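Local structure of protein DJ-1 homolog D (Arabidopsis thaliana, 4OGG) at residues V32-P37 / H64-N69; S99-V104 / L124-T129; D204-Y209 / D236-A241. The protein belongs to the DJ-1/PfpI family and carries two tandem copies of its alpha/beta fold in a single chain. All coordinates share one frame; numbering follows the deposited sequence.

Overall arrangement
All three contacts are largely buried, yet their chemistry differs with their place in the paired DJ-1/PfpI folds. Contacts 1 and 2 belong to the first copy, contact 3 to the second. In contact 1 an asparagine at the exposed end binds the edge strand of the central sheet; contact 2, on the same half, is apolar and joins two helices, and P37 packs on V100 where the two meet. Contact 3 relies on main-chain hydrogen bonds of a short parallel pairing. H64 of contact 1 reaches E207 of contact 3, linking the halves, whereas contacts 2 and 3 stay about 20 Å apart at their nearest atoms. Each contact also lies beside a neighbouring subunit.

Contact 1 of 3, residues V32-P37 / H64-N69; sequences VHTVCP and HNFTLN
The edge strand 30-35 of the central, mostly parallel sheet of the DJ-1/PfpI fold is met here by the chain leaving the short strand 66-67, and N69 binds V32 and T34 along the outer edge of strand 30-35. Strand residues H33 and V35 spend their backbone bonds on strand 3-8 and on C9 just after it, which leaves the polar groups of V32 and T34 facing outward. The side-chain amide of N69 serves both, much as a neighbouring strand would: N69 ND2 donates to V32 O at 3.0 Å, nearly straight at 167° and in the carbonyl plane, while N69 OD1 accepts from T34 N at 2.7 Å, the donor tilted 27° from the amide carbonyl plane. Two bonds at once fix the rotation of the amide. Its position depends on chi1 of 68°, which folds CG of N69 back between its own N and carbonyl carbon and brings amide and main chain to bear on one residue. N69 N donates to T34 OG1 at 3.0 Å. That hydroxyl also meets a water at 2.7 Å from T34 OG1, and the same water donates to T67 O, so a second, indirect link runs to the strand that T67 ends.

Apolar contacts flank this polar cluster. T34 CG2 comes to the edge of the F66 ring, near its plane, at 3.7 Å from CE2; F22 of helix 15-27 packs edge-to-face with that ring. Further along, C45 of strand 44-51 touches both C36 and L68, so the chain just past strand 30-35 and the chain just past 66-67 both rest on strand 44-51. At this end of the contact, L68 reaches across with one methyl, its CD1 lying 3.6 Å from C36 CB.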
ATOM      1  N   VAL C  32       4.833   7.751 -32.243  1.00 16.37           N
ATOM      2  CA  VAL C  32       5.680   7.174 -31.207  1.00 14.53           C
ATOM      3  C   VAL C  32       5.421   5.693 -30.959  1.00 15.32           C
ATOM      4  O   VAL C  32       4.279   5.271 -30.765  1.00 14.57           O
ATOM      5  CB  VAL C  32       5.501   7.918 -29.860  1.00 13.10           C
ATOM      6  CG1 VAL C  32       6.491   7.373 -28.826  1.00 13.40           C
ATOM      7  CG2 VAL C  32       5.701   9.411 -30.057  1.00 12.07           C
ATOM      8  N   HIS C  33       6.497   4.916 -30.955  1.00 15.04           N
ATOM      9  CA  HIS C  33       6.422   3.482 -30.706  1.00 15.99           C
ATOM     10  C   HIS C  33       7.129   3.169 -29.395  1.00 14.59           C
ATOM     11  O   HIS C  33       8.168   3.753 -29.083  1.00 15.49           O
ATOM     12  CB  HIS C  33       7.084   2.707 -31.847  1.00 16.65           C
ATOM     13  CG  HIS C  33       6.285   2.703 -33.113  1.00 19.25           C
ATOM     14  ND1 HIS C  33       6.747   2.139 -34.281  1.00 20.96           N
ATOM     15  CD2 HIS C  33       5.048   3.180 -33.387  1.00 21.37           C
ATOM     16  CE1 HIS C  33       5.828   2.267 -35.222  1.00 22.65           C
ATOM     17  NE2 HIS C  33       4.787   2.895 -34.705  1.00 22.19           N
ATOM     18  N   THR C  34       6.564   2.247 -28.627  1.00 14.57           N
ATOM     19  CA  THR C  34       7.142   1.864 -27.342  1.00 13.69           C
ATOM     20  C   THR C  34       7.459   0.378 -27.344  1.00 12.82           C
ATOM     21  O   THR C  34       6.618  -0.437 -27.708  1.00 14.97           O
ATOM     22  CB  THR C  34       6.170   2.158 -26.198  1.00 13.73           C
ATOM     23  OG1 THR C  34       4.918   1.514 -26.465  1.00 15.81           O
ATOM     24  CG2 THR C  34       5.947   3.660 -26.061  1.00 11.81           C
ATOM     25  N   VAL C  35       8.667   0.036 -26.912  1.00 13.38           N
ATOM     26  CA  VAL C  35       9.113  -1.350 -26.884  1.00 12.82           C
ATOM     27  C   VAL C  35       9.853  -1.709 -25.597  1.00 14.30           C
ATOM     28  O   VAL C  35      10.420  -0.848 -24.927  1.00 13.91           O
ATOM     29  CB  VAL C  35      10.055  -1.646 -28.078  1.00 12.67           C
ATOM     30  CG1 VAL C  35       9.324  -1.408 -29.394  1.00 13.56           C
ATOM     31  CG2 VAL C  35      11.300  -0.762 -27.997  1.00 13.61           C
ATOM     32  N   CYS C  36       9.840  -2.995 -25.264  1.00 14.07           N
ATOM     33  CA  CYS C  36      10.534  -3.497 -24.086  1.00 15.12           C
ATOM     34  C   CYS C  36      11.101  -4.851 -24.474  1.00 14.86           C
ATOM     35  O   CYS C  36      10.377  -5.695 -25.004  1.00 15.12           O
ATOM     36  CB  CYS C  36       9.572  -3.663 -22.911  1.00 13.62           C
ATOM     37  SG  CYS C  36      10.348  -4.424 -21.447  1.00 15.41           S
ATOM     38  N   PRO C  37      12.403  -5.078 -24.230  1.00 14.93           N
ATOM     39  CA  PRO C  37      12.975  -6.379 -24.597  1.00 15.90           C
ATOM     40  C   PRO C  37      12.188  -7.544 -24.011  1.00 17.43           C
ATOM     41  O   PRO C  37      11.754  -7.498 -22.862  1.00 18.06           O
ATOM     42  CB  PRO C  37      14.405  -6.299 -24.055  1.00 16.09           C
ATOM     43  CG  PRO C  37      14.283  -5.328 -22.898  1.00 16.61           C
ATOM     44  CD  PRO C  37      13.374  -4.267 -23.475  1.00 15.36           C
ATOM     45  N   HIS C  64       0.810   3.627 -13.065  1.00 11.80           N
ATOM     46  CA  HIS C  64      -0.110   2.987 -14.002  1.00 13.10           C
ATOM     47  C   HIS C  64       0.642   1.899 -14.758  1.00 13.25           C
ATOM     48  O   HIS C  64       1.834   2.036 -15.025  1.00 13.65           O
ATOM     49  CB  HIS C  64      -0.624   3.964 -15.073  1.00 12.26           C
ATOM     50  CG  HIS C  64      -1.225   5.229 -14.544  1.00 12.68           C
ATOM     51  ND1 HIS C  64      -0.465   6.264 -14.039  1.00 12.78           N
ATOM     52  CD2 HIS C  64      -2.508   5.661 -14.527  1.00 12.57           C
ATOM     53  CE1 HIS C  64      -1.255   7.279 -13.738  1.00 12.02           C
ATOM     54  NE2 HIS C  64      -2.499   6.939 -14.025  1.00 11.75           N
ATOM     55  N   ASN C  65      -0.044   0.821 -15.114  1.00 13.32           N
ATOM     56  CA  ASN C  65       0.619  -0.196 -15.913  1.00 13.18           C
ATOM     57  C   ASN C  65       0.682   0.456 -17.290  1.00 12.80           C
ATOM     58  O   ASN C  65      -0.275   1.114 -17.702  1.00 14.59           O
ATOM     59  CB  ASN C  65      -0.204  -1.480 -15.976  1.00 15.80           C
ATOM     60  CG  ASN C  65      -0.241  -2.207 -14.653  1.00 18.46           C
ATOM     61  OD1 ASN C  65       0.788  -2.374 -14.001  1.00 18.68           O
ATOM     62  ND2 ASN C  65      -1.428  -2.654 -14.254  1.00 20.14           N
ATOM     63  N   PHE C  66       1.804   0.303 -17.982  1.00 12.40           N
ATOM     64  CA  PHE C  66       1.965   0.901 -19.304  1.00 12.04           C
ATOM     65  C   PHE C  66       1.867  -0.140 -20.414  1.00 12.59           C
ATOM     66  O   PHE C  66       2.605  -1.122 -20.415  1.00 12.92           O
ATOM     67  CB  PHE C  66       3.319   1.608 -19.409  1.00 12.65           C
ATOM     68  CG  PHE C  66       3.461   2.440 -20.647  1.00 13.01           C
ATOM     69  CD1 PHE C  66       2.992   3.749 -20.677  1.00 13.81           C
ATOM     70  CD2 PHE C  66       4.009   1.901 -21.803  1.00 14.76           C
ATOM     71  CE1 PHE C  66       3.066   4.510 -21.844  1.00 14.75           C
ATOM     72  CE2 PHE C  66       4.086   2.653 -22.978  1.00 13.74           C
ATOM     73  CZ  PHE C  66       3.612   3.960 -22.995  1.00 14.36           C
ATOM     74  N   THR C  67       0.971   0.094 -21.369  1.00 13.30           N
ATOM     75  CA  THR C  67       0.778  -0.833 -22.479  1.00 15.18           C
ATOM     76  C   THR C  67       1.645  -0.468 -23.682  1.00 15.46           C
ATOM     77  O   THR C  67       1.543   0.631 -24.225  1.00 14.72           O
ATOM     78  CB  THR C  67      -0.698  -0.867 -22.924  1.00 15.36           C
ATOM     79  OG1 THR C  67      -1.535  -1.163 -21.796  1.00 18.97           O
ATOM     80  CG2 THR C  67      -0.902  -1.934 -23.990  1.00 17.83           C
ATOM     81  N   LEU C  68       2.497  -1.403 -24.088  1.00 15.40           N
ATOM     82  CA  LEU C  68       3.395  -1.209 -25.222  1.00 14.53           C
ATOM     83  C   LEU C  68       2.611  -1.290 -26.528  1.00 15.48           C
ATOM     84  O   LEU C  68       1.621  -2.015 -26.608  1.00 14.58           O
ATOM     85  CB  LEU C  68       4.473  -2.293 -25.214  1.00 13.83           C
ATOM     86  CG  LEU C  68       5.268  -2.413 -23.909  1.00 13.93           C
ATOM     87  CD1 LEU C  68       6.091  -3.694 -23.926  1.00 14.92           C
ATOM     88  CD2 LEU C  68       6.164  -1.184 -23.733  1.00 13.32           C
ATOM     89  N   ASN C  69       3.049  -0.547 -27.544  1.00 15.43           N
ATOM     90  CA  ASN C  69       2.369  -0.575 -28.834  1.00 15.39           C
ATOM     91  C   ASN C  69       3.255  -1.107 -29.954  1.00 16.18           C
ATOM     92  O   ASN C  69       2.863  -1.100 -31.124  1.00 17.44           O
ATOM     93  CB  ASN C  69       1.825   0.817 -29.206  1.00 15.09           C
ATOM     94  CG  ASN C  69       2.919   1.828 -29.509  1.00 12.96           C
ATOM     95  OD1 ASN C  69       4.104   1.506 -29.531  1.00 14.54           O
ATOM     96  ND2 ASN C  69       2.512   3.067 -29.757  1.00 14.87           N
TER
HETATM   97  O   HOH W   1       2.410   2.470 -26.002  1.00 15.63           O

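Contact 2 of 3, residues S99-V104 / L124-T129; sequences SVVELV and LAAADT
Among the side chains through which V101 and V104 meet L124, A126 and A127 there is no ring, amide or carboxylate to offer a face or an edge; the flat group that takes part is a main-chain one, the peptide carbonyl of V101, whose O lies 4.0 Å from A127 CB. The setting is helix packing in the alpha/beta sandwich. Helix 98-110, the longer helix of the beta-alpha-beta crossover from strand 82-85 to strand 114-116, rests against the end of helix 121-126. Alanines on the second side allow a close approach, with V101 CA and A127 CA 5.0 Å apart.

Helix 121-126 is followed by a Schellman motif: D128 takes a positive phi (55°), T129 N bonds back to L124 O and D128 N to A125 O. Just before D128, A127 points its methyl toward the valine helix. V101 CG1 meets A126 CB at 4.2 Å, a loose touch near the subunit boundary, for A126 also packs on L336 of the second subunit.

Deeper in, V104 packs on L8 and L124 on I85, both of the central sheet. L124 starts out away from the other helix, but its tip returns, crossing V104 at about a right angle. V104 CG1, anti to the backbone N (chi1 174°), lies 4.0 Å from A127 CB and 3.6 Å from L124 CD2.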
ATOM      1  N   SER C  99      20.788  -6.939 -26.315  1.00 18.92           N
ATOM      2  CA  SER C  99      20.015  -6.370 -27.415  1.00 19.73           C
ATOM      3  C   SER C  99      19.723  -4.884 -27.228  1.00 19.84           C
ATOM      4  O   SER C  99      19.596  -4.142 -28.205  1.00 18.84           O
ATOM      5  CB  SER C  99      18.701  -7.132 -27.575  1.00 20.71           C
ATOM      6  OG  SER C  99      17.939  -7.089 -26.379  1.00 20.04           O
ATOM      7  N   VAL C 100      19.615  -4.453 -25.974  1.00 19.06           N
ATOM      8  CA  VAL C 100      19.344  -3.050 -25.683  1.00 18.47           C
ATOM      9  C   VAL C 100      20.577  -2.183 -25.932  1.00 18.67           C
ATOM     10  O   VAL C 100      20.488  -1.150 -26.596  1.00 18.64           O
ATOM     11  CB  VAL C 100      18.868  -2.866 -24.225  1.00 18.50           C
ATOM     12  CG1 VAL C 100      18.792  -1.378 -23.879  1.00 18.80           C
ATOM     13  CG2 VAL C 100      17.500  -3.509 -24.046  1.00 17.03           C
ATOM     14  N   VAL C 101      21.728  -2.593 -25.404  1.00 19.33           N
ATOM     15  CA  VAL C 101      22.947  -1.822 -25.615  1.00 20.84           C
ATOM     16  C   VAL C 101      23.233  -1.752 -27.112  1.00 20.46           C
ATOM     17  O   VAL C 101      23.692  -0.731 -27.621  1.00 19.36           O
ATOM     18  CB  VAL C 101      24.163  -2.449 -24.886  1.00 23.11           C
ATOM     19  CG1 VAL C 101      23.913  -2.473 -23.384  1.00 24.81           C
ATOM     20  CG2 VAL C 101      24.416  -3.846 -25.394  1.00 27.31           C
ATOM     21  N   GLU C 102      22.951  -2.846 -27.814  1.00 19.84           N
ATOM     22  CA  GLU C 102      23.161  -2.913 -29.255  1.00 21.20           C
ATOM     23  C   GLU C 102      22.307  -1.863 -29.951  1.00 19.68           C
ATOM     24  O   GLU C 102      22.786  -1.132 -30.818  1.00 20.67           O
ATOM     25  CB  GLU C 102      22.775  -4.292 -29.785  1.00 22.62           C
ATOM     26  CG  GLU C 102      22.850  -4.408 -31.294  1.00 27.46           C
ATOM     27  CD  GLU C 102      21.852  -5.403 -31.845  1.00 29.62           C
ATOM     28  OE1 GLU C 102      21.806  -6.543 -31.339  1.00 32.48           O
ATOM     29  OE2 GLU C 102      21.113  -5.048 -32.786  1.00 33.03           O
ATOM     30  N   LEU C 103      21.036  -1.803 -29.567  1.00 19.11           N
ATOM     31  CA  LEU C 103      20.100  -0.856 -30.153  1.00 17.96           C
ATOM     32  C   LEU C 103      20.551   0.585 -29.946  1.00 17.61           C
ATOM     33  O   LEU C 103      20.552   1.386 -30.884  1.00 16.86           O
ATOM     34  CB  LEU C 103      18.702  -1.065 -29.553  1.00 17.49           C
ATOM     35  CG  LEU C 103      17.561  -0.180 -30.072  1.00 17.61           C
ATOM     36  CD1 LEU C 103      16.226  -0.847 -29.782  1.00 17.90           C
ATOM     37  CD2 LEU C 103      17.626   1.196 -29.424  1.00 18.90           C
ATOM     38  N   VAL C 104      20.938   0.919 -28.719  1.00 17.23           N
ATOM     39  CA  VAL C 104      21.379   2.274 -28.419  1.00 17.18           C
ATOM     40  C   VAL C 104      22.656   2.630 -29.179  1.00 18.69           C
ATOM     41  O   VAL C 104      22.783   3.730 -29.716  1.00 18.78           O
ATOM     42  CB  VAL C 104      21.596   2.452 -26.898  1.00 16.01           C
ATOM     43  CG1 VAL C 104      22.192   3.820 -26.602  1.00 18.50           C
ATOM     44  CG2 VAL C 104      20.264   2.302 -26.181  1.00 14.82           C
ATOM     45  N   LEU C 124      23.315   4.505 -21.607  1.00 13.92           N
ATOM     46  CA  LEU C 124      24.289   5.151 -22.484  1.00 12.37           C
ATOM     47  C   LEU C 124      25.699   4.824 -21.996  1.00 15.15           C
ATOM     48  O   LEU C 124      26.621   4.646 -22.794  1.00 16.49           O
ATOM     49  CB  LEU C 124      24.081   6.670 -22.494  1.00 13.86           C
ATOM     50  CG  LEU C 124      22.698   7.158 -22.939  1.00 15.06           C
ATOM     51  CD1 LEU C 124      22.676   8.679 -22.963  1.00 17.77           C
ATOM     52  CD2 LEU C 124      22.374   6.602 -24.315  1.00 16.64           C
ATOM     53  N   ALA C 125      25.863   4.749 -20.678  1.00 13.37           N
ATOM     54  CA  ALA C 125      27.160   4.424 -20.104  1.00 14.42           C
ATOM     55  C   ALA C 125      27.528   2.997 -20.498  1.00 14.10           C
ATOM     56  O   ALA C 125      28.665   2.727 -20.882  1.00 15.21           O
ATOM     57  CB  ALA C 125      27.119   4.554 -18.587  1.00 16.63           C
ATOM     58  N   ALA C 126      26.560   2.088 -20.409  1.00 14.14           N
ATOM     59  CA  ALA C 126      26.795   0.690 -20.759  1.00 15.82           C
ATOM     60  C   ALA C 126      27.087   0.528 -22.249  1.00 17.28           C
ATOM     61  O   ALA C 126      27.848  -0.355 -22.645  1.00 18.91           O
ATOM     62  CB  ALA C 126      25.589  -0.163 -20.368  1.00 15.11           C
ATOM     63  N   ALA C 127      26.482   1.379 -23.072  1.00 17.86           N
ATOM     64  CA  ALA C 127      26.690   1.328 -24.519  1.00 18.56           C
ATOM     65  C   ALA C 127      27.989   2.034 -24.901  1.00 19.80           C
ATOM     66  O   ALA C 127      28.396   2.021 -26.068  1.00 20.00           O
ATOM     67  CB  ALA C 127      25.513   1.978 -25.238  1.00 19.64           C
ATOM     68  N   ASP C 128      28.631   2.649 -23.909  1.00 19.19           N
ATOM     69  CA  ASP C 128      29.884   3.375 -24.104  1.00 20.01           C
ATOM     70  C   ASP C 128      29.717   4.434 -25.191  1.00 20.20           C
ATOM     71  O   ASP C 128      30.514   4.517 -26.127  1.00 21.69           O
ATOM     72  CB  ASP C 128      31.003   2.396 -24.473  1.00 21.35           C
ATOM     73  CG  ASP C 128      32.369   3.059 -24.533  1.00 24.73           C
ATOM     74  OD1 ASP C 128      32.670   3.892 -23.653  1.00 26.53           O
ATOM     75  OD2 ASP C 128      33.147   2.731 -25.454  1.00 26.36           O
ATOM     76  N   THR C 129      28.676   5.247 -25.053  1.00 19.19           N
ATOM     77  CA  THR C 129      28.393   6.292 -26.028  1.00 20.58           C
ATOM     78  C   THR C 129      28.434   7.700 -25.440  1.00 20.00           C
ATOM     79  O   THR C 129      27.879   8.629 -26.025  1.00 21.24           O
ATOM     80  CB  THR C 129      27.005   6.078 -26.672  1.00 22.03           C
ATOM     81  OG1 THR C 129      25.992   6.118 -25.656  1.00 21.44           O
ATOM     82  CG2 THR C 129      26.947   4.730 -27.379  1.00 21.12           C
TER

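Contact 3 of 3, residues D204-Y209 / D236-A241; sequences DYMEDY and DRCPTA
With CG turned anti to the carbonyl carbon (chi1 -57°) and a left-handed backbone at phi 68°, Y205 lays its ring against P239. P239 CG stands over one ring face, 3.9 Å from the Y205 centroid, in a CH-pi contact offset toward the rim. H55 and T57 of the third subunit pack beside this pair, and R282 adds a cation-pi contact to the ring.

Main-chain bonds join the segments next. Y205 N donates to P239 O at 2.7 Å; A241 N reaches M206 O at 3.0 Å, and D208 N meets A241 O at 2.8 Å, so the last two bonds bracket E207 in a parallel bridge with A241. M206 extends its chain so that CE packs on C238 CB at 3.8 Å. D204 OD1 touches P239 CD at 3.3 Å while forming a salt bridge with K232.

Beyond the bridge, E207 is the N-cap of helix 208-221: its OE2 accepts from Y209 N at 2.7 Å, met from above the carboxylate plane. E207 OE1 accepts from H243 N and probably from H64 NE2. Donors on both oxygens, with the backbone pinned to A241, are consistent with a carboxylate held in one rotation where the two family halves meet.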
ATOM      1  N   ASP C 204      -6.938  18.389  -4.694  1.00 16.18           N
ATOM      2  CA  ASP C 204      -6.478  17.122  -4.156  1.00 18.41           C
ATOM      3  C   ASP C 204      -7.075  15.935  -4.893  1.00 17.61           C
ATOM      4  O   ASP C 204      -8.271  15.901  -5.197  1.00 18.00           O
ATOM      5  CB  ASP C 204      -6.807  17.006  -2.665  1.00 18.99           C
ATOM      6  CG  ASP C 204      -6.011  17.974  -1.815  1.00 21.99           C
ATOM      7  OD1 ASP C 204      -5.050  18.575  -2.339  1.00 20.74           O
ATOM      8  OD2 ASP C 204      -6.343  18.124  -0.618  1.00 24.24           O
ATOM      9  N   TYR C 205      -6.213  14.969  -5.184  1.00 17.13           N
ATOM     10  CA  TYR C 205      -6.586  13.739  -5.855  1.00 16.94           C
ATOM     11  C   TYR C 205      -7.023  13.851  -7.307  1.00 16.43           C
ATOM     12  O   TYR C 205      -7.820  13.050  -7.788  1.00 16.06           O
ATOM     13  CB  TYR C 205      -7.633  13.002  -5.019  1.00 18.17           C
ATOM     14  CG  TYR C 205      -7.123  12.730  -3.623  1.00 18.52           C
ATOM     15  CD1 TYR C 205      -6.054  11.857  -3.407  1.00 20.71           C
ATOM     16  CD2 TYR C 205      -7.662  13.394  -2.525  1.00 18.95           C
ATOM     17  CE1 TYR C 205      -5.535  11.658  -2.133  1.00 21.56           C
ATOM     18  CE2 TYR C 205      -7.152  13.201  -1.250  1.00 21.69           C
ATOM     19  CZ  TYR C 205      -6.090  12.334  -1.059  1.00 21.65           C
ATOM     20  OH  TYR C 205      -5.587  12.148   0.206  1.00 23.01           O
ATOM     21  N   MET C 206      -6.506  14.853  -8.009  1.00 15.01           N
ATOM     22  CA  MET C 206      -6.804  14.966  -9.426  1.00 15.30           C
ATOM     23  C   MET C 206      -5.995  13.794  -9.993  1.00 14.64           C
ATOM     24  O   MET C 206      -5.074  13.308  -9.329  1.00 14.53           O
ATOM     25  CB  MET C 206      -6.311  16.313  -9.970  1.00 15.13           C
ATOM     26  CG  MET C 206      -4.870  16.633  -9.646  1.00 17.07           C
ATOM     27  SD  MET C 206      -4.472  18.351 -10.049  1.00 18.57           S
ATOM     28  CE  MET C 206      -3.197  18.668  -8.841  1.00 19.63           C
ATOM     29  N   GLU C 207      -6.335  13.318 -11.189  1.00 13.91           N
ATOM     30  CA  GLU C 207      -5.618  12.180 -11.761  1.00 13.61           C
ATOM     31  C   GLU C 207      -4.173  12.537 -12.118  1.00 14.52           C
ATOM     32  O   GLU C 207      -3.903  13.547 -12.770  1.00 12.83           O
ATOM     33  CB  GLU C 207      -6.361  11.639 -12.992  1.00 12.51           C
ATOM     34  CG  GLU C 207      -6.323  10.110 -13.120  1.00 12.83           C
ATOM     35  CD  GLU C 207      -5.005   9.571 -13.658  1.00 14.65           C
ATOM     36  OE1 GLU C 207      -4.700   8.381 -13.414  1.00 12.78           O
ATOM     37  OE2 GLU C 207      -4.284  10.325 -14.338  1.00 12.74           O
ATOM     38  N   ASP C 208      -3.264  11.683 -11.658  1.00 13.20           N
ATOM     39  CA  ASP C 208      -1.814  11.791 -11.834  1.00 15.60           C
ATOM     40  C   ASP C 208      -1.355  12.187 -13.246  1.00 13.68           C
ATOM     41  O   ASP C 208      -0.597  13.144 -13.414  1.00 15.69           O
ATOM     42  CB  ASP C 208      -1.199  10.447 -11.413  1.00 18.02           C
ATOM     43  CG  ASP C 208       0.296  10.368 -11.635  1.00 22.66           C
ATOM     44  OD1 ASP C 208       1.073  10.742 -10.723  1.00 15.88           O
ATOM     45  OD2 ASP C 208       0.691   9.912 -12.732  1.00 24.83           O
ATOM     46  N   TYR C 209      -1.798  11.452 -14.259  1.00 13.22           N
ATOM     47  CA  TYR C 209      -1.420  11.767 -15.637  1.00 12.81           C
ATOM     48  C   TYR C 209      -2.112  13.021 -16.155  1.00 13.89           C
ATOM     49  O   TYR C 209      -1.506  13.844 -16.838  1.00 14.91           O
ATOM     50  CB  TYR C 209      -1.828  10.653 -16.603  1.00 12.87           C
ATOM     51  CG  TYR C 209      -1.019   9.384 -16.627  1.00 12.63           C
ATOM     52  CD1 TYR C 209       0.333   9.358 -16.280  1.00 11.21           C
ATOM     53  CD2 TYR C 209      -1.593   8.217 -17.124  1.00 12.70           C
ATOM     54  CE1 TYR C 209       1.088   8.186 -16.438  1.00 12.04           C
ATOM     55  CE2 TYR C 209      -0.859   7.066 -17.288  1.00 12.45           C
ATOM     56  CZ  TYR C 209       0.476   7.047 -16.949  1.00 12.06           C
ATOM     57  OH  TYR C 209       1.176   5.882 -17.143  1.00 12.90           O
ATOM     58  N   ASP C 236       2.719  24.860  -2.259  1.00 27.91           N
ATOM     59  CA  ASP C 236       1.960  23.787  -1.632  1.00 26.91           C
ATOM     60  C   ASP C 236       1.840  22.634  -2.614  1.00 26.31           C
ATOM     61  O   ASP C 236       1.988  22.818  -3.822  1.00 25.93           O
ATOM     62  CB  ASP C 236       0.558  24.262  -1.238  1.00 27.89           C
ATOM     63  CG  ASP C 236       0.578  25.241  -0.083  1.00 29.17           C
ATOM     64  OD1 ASP C 236       1.270  24.959   0.917  1.00 30.20           O
ATOM     65  OD2 ASP C 236      -0.108  26.282  -0.172  1.00 30.44           O
ATOM     66  N   ARG C 237       1.576  21.443  -2.095  1.00 25.23           N
ATOM     67  CA  ARG C 237       1.438  20.276  -2.951  1.00 25.62           C
ATOM     68  C   ARG C 237       0.065  19.636  -2.815  1.00 24.52           C
ATOM     69  O   ARG C 237      -0.572  19.709  -1.761  1.00 24.63           O
ATOM     70  CB  ARG C 237       2.513  19.241  -2.619  1.00 27.47           C
ATOM     71  CG  ARG C 237       3.919  19.666  -3.003  1.00 31.37           C
ATOM     72  CD  ARG C 237       4.922  18.567  -2.705  1.00 35.43           C
ATOM     73  NE  ARG C 237       6.238  18.878  -3.252  1.00 38.70           N
ATOM     74  CZ  ARG C 237       6.505  18.958  -4.552  1.00 40.72           C
ATOM     75  NH1 ARG C 237       5.548  18.746  -5.445  1.00 41.74           N
ATOM     76  NH2 ARG C 237       7.731  19.255  -4.962  1.00 41.48           N
ATOM     77  N   CYS C 238      -0.386  19.031  -3.907  1.00 21.61           N
ATOM     78  CA  CYS C 238      -1.664  18.334  -3.954  1.00 20.41           C
ATOM     79  C   CYS C 238      -1.365  16.872  -4.214  1.00 18.92           C
ATOM     80  O   CYS C 238      -0.580  16.547  -5.105  1.00 17.86           O
ATOM     81  CB  CYS C 238      -2.532  18.836  -5.108  1.00 21.54           C
ATOM     82  SG  CYS C 238      -3.456  20.346  -4.821  1.00 23.68           S
ATOM     83  N   PRO C 239      -1.965  15.970  -3.428  1.00 17.31           N
ATOM     84  CA  PRO C 239      -1.706  14.552  -3.672  1.00 16.22           C
ATOM     85  C   PRO C 239      -2.492  14.200  -4.936  1.00 16.25           C
ATOM     86  O   PRO C 239      -3.479  14.863  -5.254  1.00 15.89           O
ATOM     87  CB  PRO C 239      -2.273  13.885  -2.424  1.00 17.94           C
ATOM     88  CG  PRO C 239      -3.442  14.777  -2.081  1.00 17.47           C
ATOM     89  CD  PRO C 239      -2.838  16.157  -2.255  1.00 18.54           C
ATOM     90  N   THR C 240      -2.058  13.187  -5.674  1.00 16.28           N
ATOM     91  CA  THR C 240      -2.791  12.821  -6.875  1.00 15.41           C
ATOM     92  C   THR C 240      -3.253  11.378  -6.802  1.00 16.05           C
ATOM     93  O   THR C 240      -2.801  10.608  -5.953  1.00 15.20           O
ATOM     94  CB  THR C 240      -1.945  13.007  -8.153  1.00 15.20           C
ATOM     95  OG1 THR C 240      -0.837  12.098  -8.137  1.00 15.15           O
ATOM     96  CG2 THR C 240      -1.440  14.446  -8.247  1.00 15.78           C
ATOM     97  N   ALA C 241      -4.168  11.021  -7.692  1.00 14.73           N
ATOM     98  CA  ALA C 241      -4.690   9.670  -7.730  1.00 15.47           C
ATOM     99  C   ALA C 241      -4.346   9.013  -9.050  1.00 15.78           C
ATOM    100  O   ALA C 241      -4.453   9.632 -10.109  1.00 16.13           O
ATOM    101  CB  ALA C 241      -6.210   9.683  -7.540  1.00 13.83           C
TER